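Local atomic coordinates of putative hemin ABC transport system, membrane protein (Burkholderia cenocepacia J2315, PDB entry 5B57), a protein that probably serves as the membrane-spanning subunit of an ABC transporter that imports heme. Residues Leu259-Asn267 with Gly324-Pro332. Numbering follows the deposited sequence.
Sequences LVRERDALN and GPDQRIVLP
A chi1 of -88° brings the N267 amide up to the start of helix 327-352, where D326, its CG anti to the backbone N (chi1 -176°), holds the N-cap position. The amide then uses both its ends. N267 OD1 takes the N-H of Q327 on a lone pair in the carbonyl plane, at 2.6 Å from Q327 N, while N267 ND2 donates a hydrogen bond to D326 OD1 at 2.7 Å. That oxygen also caps the helix by accepting from R328 N, and the two donors arrive from opposite faces of the carboxylate, which should limit its rotation. D326 thus caps helix 327-352, and N267 adds a further hydrogen bond to the first backbone N-H of that helix from short helix 263-269, which follows helix 242-260 in the all-helical FecCD permease fold. Beside the polar cluster, Q327 packs its bent chain against that short helix: its CB lies 3.2 Å from R263 O, and NE2 lies near L266 CD1. One turn on, L331 spreads its branches, CD1 against L259 CB and CD2 against V260 CG2, each 3.7 Å away. Among the exposed residues, one conformer of R328 sets its CG over a guanidinium face of R263, a doubtful contact since R328 has a second conformer. Aromatic side chains of another protein chain in the assembly pack on D264, A265, N267 and P325.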
# COMPACT_ATOMS: atom_id res chain seq x y z
N LEU A 259 9.65 5.66 -24.41
CA LEU A 259 8.62 6.08 -23.46
C LEU A 259 7.55 6.93 -24.16
O LEU A 259 6.36 6.64 -24.04
CB LEU A 259 9.24 6.85 -22.29
CG LEU A 259 10.14 6.03 -21.33
CD1 LEU A 259 10.67 6.87 -20.16
CD2 LEU A 259 9.41 4.78 -20.85
N VAL A 260 7.98 7.96 -24.91
CA VAL A 260 7.07 8.80 -25.69
C VAL A 260 6.13 7.95 -26.54
O VAL A 260 4.93 8.26 -26.67
CB VAL A 260 7.85 9.78 -26.57
CG1 VAL A 260 6.88 10.60 -27.40
CG2 VAL A 260 8.76 10.69 -25.74
N ARG A 261 6.65 6.88 -27.16
CA ARG A 261 5.79 6.01 -27.95
C ARG A 261 4.77 5.26 -27.11
O ARG A 261 4.05 4.42 -27.67
CB ARG A 261 6.64 5.01 -28.74
CG ARG A 261 7.16 5.50 -30.12
CD ARG A 261 7.91 6.87 -30.09
NE ARG A 261 8.24 7.34 -31.44
CZ ARG A 261 8.69 8.57 -31.74
NH1 ARG A 261 8.85 9.48 -30.79
NH2 ARG A 261 8.96 8.89 -33.01
N GLU A 262 4.69 5.52 -25.79
CA GLU A 262 3.77 4.85 -24.86
C GLU A 262 2.97 5.86 -24.04
O GLU A 262 2.39 5.49 -23.00
CB GLU A 262 4.54 3.91 -23.93
CG GLU A 262 5.33 2.80 -24.62
CD GLU A 262 4.44 1.75 -25.27
OE1 GLU A 262 3.30 1.57 -24.79
OE2 GLU A 262 4.87 1.10 -26.26
N ARG A 263 2.92 7.11 -24.47
CA ARG A 263 2.27 8.14 -23.65
C ARG A 263 0.76 7.95 -23.59
O ARG A 263 0.13 8.32 -22.60
CB ARG A 263 2.61 9.53 -24.18
CG ARG A 263 2.25 9.76 -25.64
CD ARG A 263 3.04 10.92 -26.22
NE ARG A 263 2.69 11.21 -27.61
CZ ARG A 263 3.09 12.29 -28.24
NH1 ARG A 263 3.85 13.17 -27.59
NH2 ARG A 263 2.74 12.51 -29.50
N ASP A 264 0.14 7.38 -24.63
CA ASP A 264 -1.30 7.20 -24.60
C ASP A 264 -1.67 5.95 -23.80
O ASP A 264 -2.54 6.00 -22.92
CB ASP A 264 -1.85 7.12 -26.02
CG ASP A 264 -1.73 8.44 -26.77
OD1 ASP A 264 -1.97 9.50 -26.17
OD2 ASP A 264 -1.40 8.39 -27.97
N ALA A 265 -1.00 4.83 -24.09
CA ALA A 265 -1.23 3.61 -23.33
C ALA A 265 -1.05 3.84 -21.83
O ALA A 265 -1.84 3.34 -21.02
CB ALA A 265 -0.29 2.51 -23.83
N LEU A 266 -0.03 4.62 -21.45
CA LEU A 266 0.19 4.92 -20.04
C LEU A 266 -0.95 5.75 -19.47
O LEU A 266 -1.32 5.58 -18.30
CB LEU A 266 1.52 5.65 -19.83
CG LEU A 266 2.78 4.79 -19.90
CD1 LEU A 266 4.01 5.70 -19.99
CD2 LEU A 266 2.85 3.86 -18.70
N ASN A 267 -1.52 6.66 -20.27
CA ASN A 267 -2.63 7.45 -19.76
C ASN A 267 -3.82 6.55 -19.50
O ASN A 267 -4.50 6.70 -18.49
CB ASN A 267 -3.00 8.57 -20.72
CG ASN A 267 -2.22 9.83 -20.46
OD1 ASN A 267 -1.64 10.00 -19.38
ND2 ASN A 267 -2.18 10.73 -21.44
N GLY A 324 -1.58 18.34 -14.36
CA GLY A 324 -2.33 17.11 -14.32
C GLY A 324 -1.49 15.90 -14.70
O GLY A 324 -0.31 16.02 -15.03
N PRO A 325 -2.08 14.71 -14.66
CA PRO A 325 -1.29 13.50 -14.92
C PRO A 325 -1.12 13.16 -16.39
O PRO A 325 -0.42 12.19 -16.67
CB PRO A 325 -2.10 12.40 -14.21
CG PRO A 325 -3.50 12.89 -14.19
CD PRO A 325 -3.42 14.40 -14.11
N ASP A 326 -1.72 13.90 -17.32
CA ASP A 326 -1.66 13.54 -18.74
C ASP A 326 -0.23 13.21 -19.17
O ASP A 326 0.64 14.09 -19.18
CB ASP A 326 -2.22 14.67 -19.61
CG ASP A 326 -2.26 14.30 -21.12
OD1 ASP A 326 -1.56 13.37 -21.58
OD2 ASP A 326 -3.03 14.96 -21.87
N GLN A 327 0.03 11.94 -19.53
CA GLN A 327 1.39 11.53 -19.88
C GLN A 327 1.97 12.38 -21.01
O GLN A 327 3.19 12.56 -21.09
CB GLN A 327 1.39 10.05 -20.26
CG GLN A 327 2.76 9.36 -20.31
CD GLN A 327 3.55 9.39 -18.98
OE1 GLN A 327 3.02 9.75 -17.92
NE2 GLN A 327 4.83 9.01 -19.05
N ARG A 328 1.12 12.93 -21.88
CA ARG A 328 1.60 13.70 -23.02
C ARG A 328 2.25 15.01 -22.60
O ARG A 328 3.14 15.51 -23.27
CB ARG A 328 0.44 13.93 -24.00
CG ARG A 328 0.43 13.03 -25.25
CD ARG A 328 -0.99 12.51 -25.62
NE ARG A 328 -1.94 13.55 -26.05
CZ ARG A 328 -3.10 13.83 -25.44
NH1 ARG A 328 -3.47 13.16 -24.35
NH2 ARG A 328 -3.88 14.78 -25.92
N ILE A 329 1.81 15.58 -21.46
CA ILE A 329 2.47 16.75 -20.88
C ILE A 329 3.59 16.35 -19.92
O ILE A 329 4.67 16.94 -19.93
CB ILE A 329 1.44 17.63 -20.13
CG1 ILE A 329 0.40 18.15 -21.09
CG2 ILE A 329 2.12 18.77 -19.39
CD1 ILE A 329 -0.94 18.50 -20.42
N VAL A 330 3.35 15.36 -19.06
CA VAL A 330 4.20 15.17 -17.89
C VAL A 330 5.57 14.65 -18.29
O VAL A 330 6.58 15.01 -17.69
CB VAL A 330 3.53 14.24 -16.88
CG1 VAL A 330 4.56 13.74 -15.84
CG2 VAL A 330 2.35 14.92 -16.23
N LEU A 331 5.64 13.79 -19.32
CA LEU A 331 6.92 13.14 -19.63
C LEU A 331 7.93 14.12 -20.21
O LEU A 331 9.07 14.14 -19.72
CB LEU A 331 6.69 11.93 -20.53
CG LEU A 331 7.99 11.12 -20.70
CD1 LEU A 331 7.72 9.65 -20.46
CD2 LEU A 331 8.56 11.30 -22.09
N PRO A 332 7.60 14.96 -21.20
CA PRO A 332 8.52 16.06 -21.53
C PRO A 332 8.59 17.13 -20.45
O PRO A 332 9.65 17.75 -20.28
CB PRO A 332 7.92 16.63 -22.83
CG PRO A 332 6.51 16.31 -22.75
CD PRO A 332 6.43 14.96 -22.10